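Local coordinates for protein AlyGC (Glaciecola chathamensis, PDB 5GKD) that cleaves the polysaccharide alginate as a lyase of polysaccharide lyase family 6, probably by beta-elimination with the aid of a bound calcium ion, at residues E9-A14 with R32-L37; V36-K41 with I48-Q53; I91-N96 with R131-D136. One frame throughout, in Å; residues are numbered along the deposited sequence.

Contact 1: E9-A14 with R32-L37; sequences EAYDQA and RDFEVL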
# COMPACT_ATOMS: atom_id res chain seq x y z
N GLU A 9 -8.79 -36.55 7.16
CA GLU A 9 -8.08 -37.76 7.55
C GLU A 9 -8.80 -39.00 7.04
O GLU A 9 -8.16 -39.96 6.62
CB GLU A 9 -7.86 -37.80 9.06
CG GLU A 9 -8.72 -36.91 9.89
CD GLU A 9 -8.31 -35.44 9.87
OE1 GLU A 9 -9.16 -34.63 9.49
OE2 GLU A 9 -7.15 -35.10 10.22
N ALA A 10 -10.14 -38.99 7.03
CA ALA A 10 -10.83 -40.10 6.40
C ALA A 10 -10.53 -40.15 4.91
O ALA A 10 -10.40 -41.23 4.33
CB ALA A 10 -12.34 -40.01 6.64
N TYR A 11 -10.39 -38.98 4.28
CA TYR A 11 -9.94 -38.95 2.89
C TYR A 11 -8.58 -39.62 2.74
O TYR A 11 -8.39 -40.44 1.85
CB TYR A 11 -9.90 -37.52 2.38
CG TYR A 11 -9.10 -37.43 1.10
CD1 TYR A 11 -9.69 -37.69 -0.13
CD2 TYR A 11 -7.76 -37.12 1.12
CE1 TYR A 11 -8.97 -37.62 -1.29
CE2 TYR A 11 -7.03 -37.06 -0.03
CZ TYR A 11 -7.64 -37.30 -1.23
OH TYR A 11 -6.88 -37.23 -2.37
N ASP A 12 -7.62 -39.26 3.60
CA ASP A 12 -6.31 -39.90 3.53
C ASP A 12 -6.42 -41.41 3.59
O ASP A 12 -5.75 -42.12 2.84
CB ASP A 12 -5.41 -39.42 4.68
CG ASP A 12 -4.99 -37.96 4.56
OD1 ASP A 12 -4.97 -37.42 3.43
OD2 ASP A 12 -4.69 -37.35 5.60
N GLN A 13 -7.27 -41.91 4.49
CA GLN A 13 -7.36 -43.35 4.68
C GLN A 13 -8.06 -44.02 3.51
O GLN A 13 -7.66 -45.11 3.09
CB GLN A 13 -8.05 -43.67 6.01
CG GLN A 13 -7.18 -43.33 7.24
CD GLN A 13 -7.92 -42.57 8.36
OE1 GLN A 13 -9.11 -42.78 8.62
NE2 GLN A 13 -7.20 -41.69 9.03
N ALA A 14 -9.09 -43.39 2.97
CA ALA A 14 -9.73 -43.94 1.77
C ALA A 14 -8.75 -43.98 0.60
O ALA A 14 -8.70 -44.97 -0.13
CB ALA A 14 -10.97 -43.13 1.40
N ARG A 32 -13.23 -26.63 4.51
CA ARG A 32 -12.44 -25.41 4.57
C ARG A 32 -10.96 -25.74 4.70
O ARG A 32 -10.59 -26.70 5.39
CB ARG A 32 -12.90 -24.52 5.73
CG ARG A 32 -12.20 -23.16 5.77
CD ARG A 32 -13.12 -21.98 6.06
NE ARG A 32 -12.38 -20.72 5.95
CZ ARG A 32 -12.62 -19.72 5.09
NH1 ARG A 32 -13.63 -19.77 4.22
NH2 ARG A 32 -11.83 -18.65 5.11
N ASP A 33 -10.12 -24.97 4.01
CA ASP A 33 -8.67 -25.14 4.09
C ASP A 33 -8.25 -26.57 3.77
O ASP A 33 -7.41 -27.16 4.45
CB ASP A 33 -8.15 -24.73 5.47
CG ASP A 33 -8.51 -23.30 5.86
OD1 ASP A 33 -8.70 -22.45 4.97
OD2 ASP A 33 -8.58 -23.03 7.07
N PHE A 34 -8.84 -27.14 2.72
CA PHE A 34 -8.58 -28.52 2.32
C PHE A 34 -7.67 -28.53 1.10
O PHE A 34 -8.14 -28.32 -0.03
CB PHE A 34 -9.90 -29.24 2.04
CG PHE A 34 -9.76 -30.74 1.89
CD1 PHE A 34 -8.60 -31.39 2.28
CD2 PHE A 34 -10.79 -31.49 1.36
CE1 PHE A 34 -8.49 -32.76 2.16
CE2 PHE A 34 -10.67 -32.86 1.22
CZ PHE A 34 -9.52 -33.49 1.62
N GLU A 35 -6.38 -28.79 1.31
CA GLU A 35 -5.41 -28.97 0.23
C GLU A 35 -5.43 -30.43 -0.20
O GLU A 35 -4.82 -31.28 0.43
CB GLU A 35 -4.02 -28.55 0.68
CG GLU A 35 -3.88 -27.07 0.94
CD GLU A 35 -2.48 -26.66 1.38
OE1 GLU A 35 -1.55 -26.65 0.54
OE2 GLU A 35 -2.32 -26.32 2.57
N VAL A 36 -6.14 -30.72 -1.29
CA VAL A 36 -6.38 -32.09 -1.73
C VAL A 36 -5.21 -32.54 -2.58
O VAL A 36 -4.88 -31.91 -3.58
CB VAL A 36 -7.69 -32.19 -2.53
CG1 VAL A 36 -7.90 -33.61 -3.02
CG2 VAL A 36 -8.87 -31.70 -1.69
N LEU A 37 -4.58 -33.65 -2.19
CA LEU A 37 -3.59 -34.32 -3.02
C LEU A 37 -4.19 -35.66 -3.42
O LEU A 37 -4.29 -36.57 -2.58
CB LEU A 37 -2.25 -34.49 -2.30
CG LEU A 37 -1.17 -35.32 -3.03
CD1 LEU A 37 -0.93 -34.78 -4.42
CD2 LEU A 37 0.14 -35.38 -2.24

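Contact 2: V36-K41 with I48-Q53; sequences VLFEAK and ITLRGQ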
# COMPACT_ATOMS: atom_id res chain seq x y z
N VAL A 36 -6.14 -30.72 -1.29
CA VAL A 36 -6.38 -32.09 -1.73
C VAL A 36 -5.21 -32.54 -2.58
O VAL A 36 -4.88 -31.91 -3.58
CB VAL A 36 -7.69 -32.19 -2.53
CG1 VAL A 36 -7.90 -33.61 -3.02
CG2 VAL A 36 -8.87 -31.70 -1.69
N LEU A 37 -4.58 -33.65 -2.19
CA LEU A 37 -3.59 -34.32 -3.02
C LEU A 37 -4.19 -35.66 -3.42
O LEU A 37 -4.29 -36.57 -2.58
CB LEU A 37 -2.25 -34.49 -2.30
CG LEU A 37 -1.17 -35.32 -3.03
CD1 LEU A 37 -0.93 -34.78 -4.42
CD2 LEU A 37 0.14 -35.38 -2.24
N PHE A 38 -4.62 -35.75 -4.67
CA PHE A 38 -5.26 -36.94 -5.23
C PHE A 38 -4.19 -37.68 -6.01
O PHE A 38 -3.98 -37.44 -7.20
CB PHE A 38 -6.43 -36.55 -6.12
CG PHE A 38 -7.26 -37.73 -6.58
CD1 PHE A 38 -7.50 -38.79 -5.74
CD2 PHE A 38 -7.80 -37.74 -7.84
CE1 PHE A 38 -8.27 -39.85 -6.18
CE2 PHE A 38 -8.58 -38.80 -8.27
CZ PHE A 38 -8.80 -39.85 -7.45
N GLU A 39 -3.49 -38.58 -5.33
CA GLU A 39 -2.34 -39.28 -5.88
C GLU A 39 -2.64 -40.76 -5.79
O GLU A 39 -2.66 -41.33 -4.69
CB GLU A 39 -1.05 -38.92 -5.13
CG GLU A 39 0.13 -39.77 -5.55
CD GLU A 39 1.45 -39.21 -5.08
OE1 GLU A 39 2.45 -39.39 -5.79
OE2 GLU A 39 1.47 -38.60 -3.99
N ALA A 40 -2.88 -41.36 -6.95
CA ALA A 40 -3.31 -42.74 -7.06
C ALA A 40 -3.01 -43.22 -8.47
O ALA A 40 -2.58 -42.45 -9.34
CB ALA A 40 -4.80 -42.88 -6.72
N LYS A 41 -3.26 -44.50 -8.70
CA LYS A 41 -3.02 -45.09 -10.01
C LYS A 41 -4.23 -45.94 -10.36
O LYS A 41 -4.36 -47.08 -9.91
CB LYS A 41 -1.75 -45.91 -10.03
CG LYS A 41 -0.52 -45.08 -9.73
CD LYS A 41 0.39 -44.85 -10.96
CE LYS A 41 1.63 -44.05 -10.64
NZ LYS A 41 2.44 -44.65 -9.56
N ILE A 48 -9.63 -44.35 -11.00
CA ILE A 48 -9.94 -44.01 -9.61
C ILE A 48 -10.50 -42.60 -9.59
O ILE A 48 -9.89 -41.67 -10.14
CB ILE A 48 -8.70 -44.13 -8.72
CG1 ILE A 48 -8.11 -45.53 -8.83
CG2 ILE A 48 -9.06 -43.85 -7.27
CD1 ILE A 48 -6.81 -45.68 -8.09
N THR A 49 -11.66 -42.43 -8.97
CA THR A 49 -12.43 -41.21 -9.05
C THR A 49 -12.50 -40.54 -7.67
O THR A 49 -12.66 -41.22 -6.65
CB THR A 49 -13.84 -41.51 -9.57
OG1 THR A 49 -13.75 -42.07 -10.89
CG2 THR A 49 -14.71 -40.27 -9.62
N LEU A 50 -12.35 -39.23 -7.66
CA LEU A 50 -12.65 -38.36 -6.52
C LEU A 50 -13.82 -37.47 -6.92
O LEU A 50 -13.69 -36.72 -7.90
CB LEU A 50 -11.46 -37.49 -6.16
CG LEU A 50 -11.21 -36.88 -4.77
CD1 LEU A 50 -10.62 -35.49 -4.87
CD2 LEU A 50 -12.36 -36.96 -3.77
N ARG A 51 -14.93 -37.53 -6.19
CA ARG A 51 -16.10 -36.77 -6.61
C ARG A 51 -16.91 -36.32 -5.40
O ARG A 51 -16.84 -36.90 -4.33
CB ARG A 51 -16.99 -37.57 -7.58
CG ARG A 51 -17.09 -39.02 -7.25
CD ARG A 51 -18.06 -39.79 -8.17
NE ARG A 51 -19.40 -39.62 -7.64
CZ ARG A 51 -20.14 -40.58 -7.13
NH1 ARG A 51 -19.73 -41.84 -7.12
NH2 ARG A 51 -21.32 -40.28 -6.65
N GLY A 52 -17.69 -35.27 -5.60
CA GLY A 52 -18.58 -34.81 -4.56
C GLY A 52 -19.81 -35.70 -4.50
O GLY A 52 -20.31 -36.17 -5.52
N GLN A 53 -20.28 -35.93 -3.27
CA GLN A 53 -21.47 -36.75 -3.05
C GLN A 53 -22.64 -36.27 -3.90
O GLN A 53 -23.27 -37.05 -4.62
CB GLN A 53 -21.84 -36.72 -1.57
CG GLN A 53 -23.00 -37.62 -1.19
CD GLN A 53 -23.41 -37.43 0.27
OE1 GLN A 53 -22.84 -36.63 0.99
NE2 GLN A 53 -24.43 -38.16 0.68

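Contact 3: I91-N96 with R131-D136; sequences IAFRRN and RHNRFD. With PO4 (phosphate ion), chain I; PO4 (phosphate ion), chain G.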
# COMPACT_ATOMS: atom_id res chain seq x y z
N ILE A 91 -5.99 -25.82 -9.17
CA ILE A 91 -6.02 -27.18 -9.69
C ILE A 91 -4.76 -27.41 -10.52
O ILE A 91 -4.53 -26.72 -11.51
CB ILE A 91 -7.25 -27.42 -10.56
CG1 ILE A 91 -8.54 -27.16 -9.80
CG2 ILE A 91 -7.23 -28.86 -11.12
CD1 ILE A 91 -9.75 -27.36 -10.67
N ALA A 92 -3.98 -28.41 -10.14
CA ALA A 92 -2.75 -28.75 -10.86
C ALA A 92 -2.71 -30.23 -11.17
O ALA A 92 -3.00 -31.07 -10.30
CB ALA A 92 -1.51 -28.38 -10.05
N PHE A 93 -2.34 -30.56 -12.41
CA PHE A 93 -2.19 -31.94 -12.84
C PHE A 93 -0.80 -32.47 -12.50
O PHE A 93 -0.11 -33.07 -13.34
CB PHE A 93 -2.47 -32.05 -14.34
CG PHE A 93 -3.92 -31.99 -14.71
CD1 PHE A 93 -4.60 -30.77 -14.75
CD2 PHE A 93 -4.61 -33.14 -15.05
CE1 PHE A 93 -5.93 -30.73 -15.09
CE2 PHE A 93 -5.94 -33.09 -15.41
CZ PHE A 93 -6.60 -31.88 -15.42
N ARG A 94 -0.37 -32.23 -11.27
CA ARG A 94 0.88 -32.76 -10.75
C ARG A 94 0.86 -32.63 -9.24
O ARG A 94 0.12 -31.81 -8.67
CB ARG A 94 2.10 -32.03 -11.32
CG ARG A 94 2.31 -30.68 -10.68
CD ARG A 94 3.47 -29.89 -11.25
NE ARG A 94 3.57 -28.63 -10.55
CZ ARG A 94 4.59 -27.77 -10.66
NH1 ARG A 94 4.57 -26.65 -9.97
NH2 ARG A 94 5.61 -28.03 -11.47
N ARG A 95 1.67 -33.47 -8.59
CA ARG A 95 2.05 -33.21 -7.21
C ARG A 95 3.11 -32.11 -7.14
O ARG A 95 2.97 -31.16 -6.36
CB ARG A 95 2.59 -34.48 -6.56
CG ARG A 95 3.11 -34.25 -5.14
CD ARG A 95 3.52 -35.55 -4.47
NE ARG A 95 3.83 -35.33 -3.07
CZ ARG A 95 3.91 -36.28 -2.15
NH1 ARG A 95 3.71 -37.55 -2.48
NH2 ARG A 95 4.20 -35.97 -0.90
N ASN A 96 4.16 -32.25 -7.93
CA ASN A 96 5.28 -31.31 -8.01
C ASN A 96 6.00 -31.61 -9.32
O ASN A 96 5.57 -32.46 -10.09
CB ASN A 96 6.21 -31.43 -6.80
CG ASN A 96 6.68 -32.85 -6.57
OD1 ASN A 96 7.20 -33.51 -7.47
ND2 ASN A 96 6.49 -33.33 -5.35
N ARG A 131 0.67 -35.78 -19.82
CA ARG A 131 0.19 -36.10 -21.16
C ARG A 131 -1.18 -36.74 -21.09
O ARG A 131 -1.52 -37.45 -20.13
CB ARG A 131 1.16 -37.05 -21.90
CG ARG A 131 2.48 -36.42 -22.28
CD ARG A 131 3.35 -37.37 -23.13
NE ARG A 131 4.61 -36.73 -23.50
CZ ARG A 131 5.67 -37.36 -23.97
NH1 ARG A 131 5.65 -38.68 -24.15
NH2 ARG A 131 6.77 -36.68 -24.26
N HIS A 132 -1.96 -36.51 -22.14
CA HIS A 132 -3.26 -37.17 -22.34
C HIS A 132 -4.24 -36.89 -21.20
O HIS A 132 -5.04 -37.74 -20.83
CB HIS A 132 -3.08 -38.67 -22.53
CG HIS A 132 -2.23 -39.01 -23.71
ND1 HIS A 132 -2.66 -38.82 -25.01
CD2 HIS A 132 -0.96 -39.49 -23.79
CE1 HIS A 132 -1.70 -39.19 -25.84
NE2 HIS A 132 -0.65 -39.58 -25.13
N ASN A 133 -4.20 -35.68 -20.67
CA ASN A 133 -5.21 -35.26 -19.71
C ASN A 133 -6.39 -34.60 -20.41
O ASN A 133 -6.33 -34.20 -21.58
CB ASN A 133 -4.58 -34.33 -18.68
CG ASN A 133 -3.60 -35.07 -17.80
OD1 ASN A 133 -3.84 -36.23 -17.47
ND2 ASN A 133 -2.49 -34.43 -17.44
N ARG A 134 -7.49 -34.45 -19.67
CA ARG A 134 -8.69 -33.82 -20.18
C ARG A 134 -9.26 -32.89 -19.12
O ARG A 134 -9.36 -33.25 -17.94
CB ARG A 134 -9.74 -34.85 -20.59
CG ARG A 134 -10.95 -34.23 -21.27
CD ARG A 134 -11.91 -35.28 -21.80
NE ARG A 134 -13.14 -34.66 -22.27
CZ ARG A 134 -14.27 -35.31 -22.49
NH1 ARG A 134 -14.32 -36.62 -22.30
NH2 ARG A 134 -15.34 -34.66 -22.90
N PHE A 135 -9.64 -31.69 -19.54
CA PHE A 135 -10.31 -30.71 -18.68
C PHE A 135 -11.58 -30.27 -19.41
O PHE A 135 -11.52 -29.46 -20.35
CB PHE A 135 -9.36 -29.55 -18.38
CG PHE A 135 -9.92 -28.55 -17.42
CD1 PHE A 135 -9.74 -28.69 -16.05
CD2 PHE A 135 -10.58 -27.42 -17.90
CE1 PHE A 135 -10.25 -27.76 -15.17
CE2 PHE A 135 -11.07 -26.48 -17.02
CZ PHE A 135 -10.91 -26.64 -15.66
N ASP A 136 -12.73 -30.79 -18.98
CA ASP A 136 -13.97 -30.65 -19.74
C ASP A 136 -15.18 -30.39 -18.84
O ASP A 136 -15.21 -30.81 -17.68
CB ASP A 136 -14.24 -31.90 -20.57
CG ASP A 136 -14.58 -33.09 -19.70
OD1 ASP A 136 -13.65 -33.75 -19.22
OD2 ASP A 136 -15.78 -33.36 -19.46
P PO4 I . 3.54 -32.37 -0.58
O1 PO4 I . 2.16 -31.92 -0.15
O2 PO4 I . 3.91 -33.64 0.15
O3 PO4 I . 3.60 -32.63 -2.06
O4 PO4 I . 4.51 -31.28 -0.23
P PO4 G . 6.05 -24.14 -12.18
O1 PO4 G . 5.54 -25.11 -13.23
O2 PO4 G . 6.57 -24.87 -10.96
O3 PO4 G . 4.90 -23.23 -11.81
O4 PO4 G . 7.18 -23.33 -12.75

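Contact 1: E9-A14 with R32-L37
Tyr11 of helix 8-17 reaches Phe34, Val36 and Leu37, so that the helix caps the N-terminal end of a parallel beta-helix of the pectate-lyase-like kind, where strand 35-41 is an outermost strand. The polar part is a single hydrogen bond: Tyr11 OH donates to Leu37 O at 2.7 Å. The hydroxyl sits well above the plane of that carbonyl, with a C=O...O angle of 108°, while Leu37 O itself lies at the edge of the phenol ring. The aromatic part is a T-shaped pair. With CG anti to its backbone N (chi1 165°), Tyr11 turns a ring face to the edge of Phe34, whose CZ comes 4.0 Å from Tyr11 CG; the planes stand at 84°. A phenylalanine in place of Tyr11 would probably leave Leu37 O without its donor and the end of the ring less firmly held. Around the pair, Phe34 also meets Trp31, and Ala10 and Ala14 seat the helix on strand 2-5. The apolar part is completed by Val36, which splits its methyls: CG2 lies 3.5 Å above the centre of the Phe34 ring, and CG1 stands 3.8 Å from Tyr11 OH.

Contact 2: V36-K41 with I48-Q53
Leu50 packs over one face of the Phe38 ring in an apolar contact across the interior of the beta-helix near its N-terminal end, between strands of two different walls. Strands 36-41 and 48-52 run at 156° to each other, but their axes are 8.2 Å apart and no hydrogen bond joins them: they are opposing faces of the solenoid and not sheet neighbours. Each pairs in parallel with strands of its own wall, 35-41 with 65-69 and 48-52 with 23-26 and 73-81, Phe38 sharing backbone hydrogen bonds with Arg67 and Ala69. Val36, Phe38 and Ala40 point inward from one wall, Ile48 and Leu50 from the other. At the centre, Leu50 CB makes a CH-pi contact 3.8 Å from the centroid of the Phe38 ring and only 11° off its normal, the two side chains running antiparallel alongside one another. The ring is carried this far across because its CG is anti to the backbone N (chi1 -172°), which leads CZ past the side chain of Leu50 to the opposite backbone, 3.4 Å from Ile48 O. That oxygen lies near the ring plane, at its edge, while Ile48 CG2 touches the same CZ. Packing continues on both flanks of the ring contact. Toward one end, Leu50 CD1 meets Val36 CG1 at 3.8 Å. Helix 8-17 covers the layer through Leu15, on Phe38 and Ala40, and Leu73 of strand 73-81 touches the same two residues. At the other end Ile48 CD1 touches both Ala40 CB, at 3.7 Å, and Lys41 O, at 3.4 Å.

Contact 3: I91-N96 with R131-D136
Phe93 lies alongside the side chain of Asn133, its CD2 3.4 Å from Asn133 ND2 and 3.5 Å from Asn133 CG. Ring and amide lie side by side, pointing opposite ways, with their planes 31° apart. Farther along the ring, Phe93 CZ stands 4.0 Å from Arg134 O, and Phe93 CE1 meets Phe135 CD1 at 4.4 Å, with that carbon at the Phe93 edge. No hydrogen bond crosses the contact. The amide is instead fixed from outside: Asn133 OD1 accepts from Ser104 N and ND2 donates to Ala101 O, which holds both buried polar atoms and sets the rotation of the group against the ring. Phe93 is placed by the backbone, as the centre of an inverse gamma turn closed by a weak Arg94 N to Ala92 O bond. Past the turn, Arg94 and Arg95 each hold a phosphate ion, probably from the crystallisation liquor. Arg95 grips one with two N-H groups, NE to O3 at 2.9 Å and NH2 to O2 at 2.6 Å; Arg94 NH1 holds O2 of the other at 2.9 Å. Behind the aromatic side, Val106 touches both Phe93 and Phe135. The contact thus joins the corner after strand 89-92 to the start of strand 134-141, on two different walls of the solenoid, with strands 105-112 and 124-128 packed around them.

The three contacts follow one another from the N-terminal cap into the beta-helix. Contacts 1 and 2, with centres about 10 Å apart, share Val36 and Leu37, and Tyr11 OH lies 3.3 Å from Phe38 CA, so the helix packs directly on the strand that contact 2 uses. Contact 3 is centred about 12 Å from contact 2 and about 19 Å from contact 1. Arg95 bridges the gap: its NH1 forms a salt bridge with Glu39 OE2 at 2.9 Å, and its NE lies 3.8 Å from Leu37 CD2. None of the residues at the calcium site (Asn180, Glu183, Glu212, Glu214) or the carbonate pocket belongs to these contacts; they come later in the chain.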